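Local coordinates for Kiaa0380 (Homo sapiens, PDB 1HTJ), which probably links heterotrimeric G protein signalling to Rho GTPases, pairing an RGS-like domain with the exchange-factor activity of PDZ-RhoGEF, at residues Glu26-Lys38 / Met129-Arg143. The protein carries 3 engineered substitutions. Residues are numbered along the deposited sequence; the frame is centred on the assembly and turned at random.
Sequences ESDIIFQDLEKLK and MPEIQEQIHDYRTKR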
# COMPACT_ATOMS: atom_id res chain seq x y z
N GLU A 26 9.22 14.97 11.28
CA GLU A 26 7.97 15.07 12.09
C GLU A 26 6.88 14.10 11.66
O GLU A 26 6.27 14.25 10.59
CB GLU A 26 7.42 16.49 12.05
CG GLU A 26 7.89 17.29 13.22
CD GLU A 26 7.77 16.51 14.51
OE1 GLU A 26 6.65 16.05 14.81
OE2 GLU A 26 8.80 16.35 15.21
N SER A 27 6.63 13.11 12.51
CA SER A 27 5.63 12.10 12.24
C SER A 27 4.30 12.75 11.91
O SER A 27 3.62 12.34 10.97
CB SER A 27 5.51 11.18 13.45
OG SER A 27 6.75 10.54 13.70
N ASP A 28 3.93 13.76 12.68
CA ASP A 28 2.68 14.48 12.47
C ASP A 28 2.61 14.96 11.02
O ASP A 28 1.57 14.88 10.36
CB ASP A 28 2.60 15.68 13.41
CG ASP A 28 3.06 15.36 14.82
OD1 ASP A 28 3.48 16.30 15.54
OD2 ASP A 28 3.00 14.17 15.22
N ILE A 29 3.73 15.47 10.52
CA ILE A 29 3.79 15.97 9.15
C ILE A 29 3.67 14.82 8.15
O ILE A 29 2.89 14.89 7.21
CB ILE A 29 5.11 16.74 8.90
CG1 ILE A 29 5.11 18.04 9.69
CG2 ILE A 29 5.27 17.03 7.42
CD1 ILE A 29 3.88 18.91 9.47
N ILE A 30 4.45 13.77 8.38
CA ILE A 30 4.44 12.60 7.51
C ILE A 30 3.09 11.87 7.43
O ILE A 30 2.58 11.64 6.34
CB ILE A 30 5.53 11.61 7.93
CG1 ILE A 30 6.90 12.29 7.79
CG2 ILE A 30 5.47 10.36 7.07
CD1 ILE A 30 8.06 11.46 8.23
N PHE A 31 2.52 11.52 8.58
CA PHE A 31 1.24 10.79 8.59
C PHE A 31 0.09 11.54 7.95
O PHE A 31 -0.91 10.96 7.54
CB PHE A 31 0.87 10.41 10.03
CG PHE A 31 1.66 9.27 10.57
CD1 PHE A 31 2.44 9.43 11.71
CD2 PHE A 31 1.65 8.04 9.92
CE1 PHE A 31 3.19 8.36 12.21
CE2 PHE A 31 2.40 6.98 10.41
CZ PHE A 31 3.17 7.13 11.56
N GLN A 32 0.24 12.85 7.84
CA GLN A 32 -0.79 13.69 7.25
C GLN A 32 -0.82 13.70 5.71
O GLN A 32 -1.89 13.81 5.10
CB GLN A 32 -0.60 15.12 7.78
CG GLN A 32 -1.72 16.08 7.46
CD GLN A 32 -1.54 17.42 8.17
OE1 GLN A 32 -2.32 18.34 7.95
NE2 GLN A 32 -0.53 17.51 9.03
N ASP A 33 0.36 13.54 5.10
CA ASP A 33 0.51 13.58 3.65
C ASP A 33 0.97 12.27 3.01
O ASP A 33 2.11 11.85 3.20
CB ASP A 33 1.50 14.69 3.29
CG ASP A 33 1.60 14.96 1.79
OD1 ASP A 33 1.00 14.21 0.98
OD2 ASP A 33 2.28 15.94 1.43
N LEU A 34 0.10 11.66 2.22
CA LEU A 34 0.44 10.41 1.56
C LEU A 34 1.75 10.51 0.79
O LEU A 34 2.57 9.59 0.79
CB LEU A 34 -0.70 9.99 0.63
CG LEU A 34 -0.55 8.67 -0.13
CD1 LEU A 34 -0.21 7.53 0.82
CD2 LEU A 34 -1.84 8.38 -0.85
N GLU A 35 1.94 11.65 0.12
CA GLU A 35 3.15 11.88 -0.66
C GLU A 35 4.40 11.75 0.20
O GLU A 35 5.44 11.30 -0.27
CB GLU A 35 3.12 13.27 -1.29
CG GLU A 35 2.10 13.42 -2.40
CD GLU A 35 2.25 12.34 -3.45
OE1 GLU A 35 3.40 12.07 -3.87
OE2 GLU A 35 1.22 11.76 -3.86
N LYS A 36 4.30 12.17 1.45
CA LYS A 36 5.43 12.08 2.36
C LYS A 36 5.54 10.64 2.85
O LYS A 36 6.62 10.06 2.90
CB LYS A 36 5.23 13.02 3.55
CG LYS A 36 5.09 14.49 3.19
CD LYS A 36 5.08 15.36 4.45
CE LYS A 36 5.02 16.84 4.12
NZ LYS A 36 3.72 17.23 3.51
N LEU A 37 4.38 10.09 3.21
CA LEU A 37 4.27 8.74 3.72
C LEU A 37 4.82 7.70 2.74
O LEU A 37 5.47 6.74 3.15
CB LEU A 37 2.79 8.46 4.04
CG LEU A 37 2.41 7.42 5.09
CD1 LEU A 37 3.16 7.65 6.40
CD2 LEU A 37 0.90 7.50 5.31
N LYS A 38 4.57 7.90 1.44
CA LYS A 38 5.05 6.97 0.41
C LYS A 38 6.56 6.83 0.48
O LYS A 38 7.12 5.76 0.22
CB LYS A 38 4.72 7.47 -1.00
CG LYS A 38 3.25 7.78 -1.26
CD LYS A 38 3.01 8.09 -2.74
CE LYS A 38 3.94 9.17 -3.26
NZ LYS A 38 3.70 9.43 -4.70
N MSE A 129 -7.98 7.70 -3.83
CA MSE A 129 -7.53 8.73 -2.90
C MSE A 129 -8.49 9.12 -1.80
O MSE A 129 -8.11 9.21 -0.64
CB MSE A 129 -7.11 9.98 -3.66
CG MSE A 129 -5.66 9.97 -4.06
SE MSE A 129 -4.53 9.58 -2.52
CE MSE A 129 -5.35 10.77 -1.24
N PRO A 130 -9.75 9.38 -2.15
CA PRO A 130 -10.75 9.77 -1.15
C PRO A 130 -10.81 8.81 0.05
O PRO A 130 -10.85 9.27 1.20
CB PRO A 130 -12.05 9.77 -1.96
CG PRO A 130 -11.59 10.20 -3.30
CD PRO A 130 -10.35 9.37 -3.50
N GLU A 131 -10.82 7.50 -0.21
CA GLU A 131 -10.89 6.53 0.88
C GLU A 131 -9.57 6.46 1.63
O GLU A 131 -9.54 6.27 2.84
CB GLU A 131 -11.29 5.14 0.38
CG GLU A 131 -11.41 4.09 1.49
CD GLU A 131 -12.25 2.87 1.09
OE1 GLU A 131 -12.41 2.60 -0.12
OE2 GLU A 131 -12.76 2.16 1.99
N ILE A 132 -8.48 6.61 0.90
CA ILE A 132 -7.19 6.58 1.55
C ILE A 132 -7.12 7.77 2.52
O ILE A 132 -6.68 7.62 3.66
CB ILE A 132 -6.06 6.67 0.51
CG1 ILE A 132 -6.09 5.42 -0.37
CG2 ILE A 132 -4.73 6.83 1.21
CD1 ILE A 132 -4.97 5.35 -1.41
N GLN A 133 -7.57 8.94 2.07
CA GLN A 133 -7.55 10.14 2.90
C GLN A 133 -8.35 9.93 4.16
O GLN A 133 -7.92 10.29 5.25
CB GLN A 133 -8.13 11.33 2.13
CG GLN A 133 -7.14 12.00 1.18
CD GLN A 133 -5.85 12.38 1.88
OE1 GLN A 133 -5.86 12.96 2.97
NE2 GLN A 133 -4.71 12.07 1.24
N GLU A 134 -9.53 9.35 4.00
CA GLU A 134 -10.40 9.09 5.13
C GLU A 134 -9.66 8.17 6.13
O GLU A 134 -9.68 8.42 7.34
CB GLU A 134 -11.67 8.42 4.63
CG GLU A 134 -12.79 8.42 5.62
CD GLU A 134 -13.77 7.31 5.34
OE1 GLU A 134 -14.22 7.18 4.17
OE2 GLU A 134 -14.09 6.56 6.30
N GLN A 135 -9.02 7.12 5.62
CA GLN A 135 -8.26 6.21 6.47
C GLN A 135 -7.11 6.97 7.14
O GLN A 135 -6.78 6.72 8.30
CB GLN A 135 -7.71 5.04 5.65
CG GLN A 135 -8.80 4.15 5.02
CD GLN A 135 -8.23 2.95 4.28
OE1 GLN A 135 -7.05 2.94 3.94
NE2 GLN A 135 -9.07 1.95 4.03
N ILE A 136 -6.51 7.91 6.41
CA ILE A 136 -5.43 8.70 6.98
C ILE A 136 -5.98 9.50 8.18
O ILE A 136 -5.33 9.59 9.22
CB ILE A 136 -4.81 9.66 5.92
CG1 ILE A 136 -3.71 8.91 5.17
CG2 ILE A 136 -4.26 10.93 6.59
CD1 ILE A 136 -3.07 9.68 4.03
N HIS A 137 -7.18 10.04 8.03
CA HIS A 137 -7.82 10.79 9.11
C HIS A 137 -8.06 9.85 10.30
O HIS A 137 -7.77 10.17 11.45
CB HIS A 137 -9.16 11.37 8.62
CG HIS A 137 -10.14 11.65 9.72
ND1 HIS A 137 -9.97 12.69 10.62
CD2 HIS A 137 -11.24 10.97 10.13
CE1 HIS A 137 -10.92 12.63 11.54
NE2 HIS A 137 -11.71 11.60 11.26
N ASP A 138 -8.60 8.67 10.00
CA ASP A 138 -8.88 7.70 11.02
C ASP A 138 -7.66 7.34 11.83
O ASP A 138 -7.72 7.25 13.06
CB ASP A 138 -9.48 6.45 10.41
CG ASP A 138 -10.84 6.69 9.85
OD1 ASP A 138 -11.60 7.44 10.50
OD2 ASP A 138 -11.15 6.13 8.78
N TYR A 139 -6.53 7.13 11.15
CA TYR A 139 -5.33 6.78 11.87
C TYR A 139 -4.85 7.94 12.75
O TYR A 139 -4.36 7.71 13.85
CB TYR A 139 -4.20 6.34 10.95
CG TYR A 139 -3.02 5.86 11.77
CD1 TYR A 139 -3.19 4.83 12.70
CD2 TYR A 139 -1.78 6.52 11.72
CE1 TYR A 139 -2.17 4.48 13.58
CE2 TYR A 139 -0.75 6.17 12.61
CZ TYR A 139 -0.96 5.15 13.54
OH TYR A 139 -0.01 4.84 14.47
N ARG A 140 -4.97 9.17 12.26
CA ARG A 140 -4.54 10.32 13.05
C ARG A 140 -5.39 10.40 14.31
O ARG A 140 -4.92 10.82 15.36
CB ARG A 140 -4.64 11.62 12.24
CG ARG A 140 -3.42 11.84 11.30
CD ARG A 140 -3.83 12.10 9.85
NE ARG A 140 -4.26 13.48 9.62
CZ ARG A 140 -3.47 14.53 9.81
NH1 ARG A 140 -2.22 14.34 10.22
NH2 ARG A 140 -3.92 15.77 9.59
N THR A 141 -6.64 9.98 14.21
CA THR A 141 -7.52 9.98 15.36
C THR A 141 -6.95 9.00 16.39
O THR A 141 -6.90 9.30 17.57
CB THR A 141 -8.95 9.57 14.96
OG1 THR A 141 -9.51 10.58 14.12
CG2 THR A 141 -9.82 9.38 16.20
N LYS A 142 -6.50 7.83 15.92
CA LYS A 142 -5.91 6.81 16.81
C LYS A 142 -4.69 7.41 17.53
O LYS A 142 -4.46 7.13 18.71
CB LYS A 142 -5.45 5.58 16.01
CG LYS A 142 -6.57 4.80 15.34
CD LYS A 142 -7.29 3.94 16.35
CE LYS A 142 -8.55 3.33 15.79
NZ LYS A 142 -9.14 2.37 16.80
N ARG A 143 -3.92 8.22 16.81
CA ARG A 143 -2.74 8.86 17.40
C ARG A 143 -3.20 9.85 18.50
O ARG A 143 -2.70 9.83 19.63
CB ARG A 143 -1.93 9.59 16.32
CG ARG A 143 -1.53 8.70 15.14
CD ARG A 143 -0.53 9.36 14.18
NE ARG A 143 0.83 9.36 14.72
CZ ARG A 143 1.57 10.46 14.88
NH1 ARG A 143 1.10 11.65 14.54
NH2 ARG A 143 2.78 10.38 15.42
O HOH W 1 -2.32 12.75 1.64
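The short N-terminal helix 27-32 runs nearly antiparallel to helix 129-143 at 153°, its axis passing within 10.5 Å, and the chain then turns at D33, the N-cap whose OD1 accepts from N of E35, so that helix 34-38 crosses the same long helix at 80°. Both segments belong to the all-helical RGS-like domain, whose opening helices are laid here against its helix 118-144. F31 points its side chain at the long helix, between Y139 and R143. The edge of Y139 points at one face of its ring in a T-shaped pair, planes 64° apart, while CD1 of F31 lies 3.4 Å from CZ of R143, over the centre of the guanidinium. NH1 of R143 donates to OD2 of D28 in a nearly straight 3.2 Å salt bridge; OD2 lies nearly in the guanidinium plane, while NH1 arrives from the anti side, somewhat out of the carboxylate plane. E153 forms a salt bridge with NE of R143 and a hydrogen bond with OH of Y139, and so probably helps to hold both groups against F31. With an alanine at R143, D28 and E153 would probably both lose their guanidinium partner, and F31 the flat group over CD1. R140, bent at chi2 and chi3, brings its guanidinium alongside the extended chain of Q32, whose CB lies over one face. Past the turn, CG of L34, anti to the backbone N, helps carry CD2 out to SE of selenomethionine M129 and CG2 of I132. I136 bridges the two helices, its CG2 resting 3.5 Å from O of F31 and its CD1 4.2 Å from CB of L34.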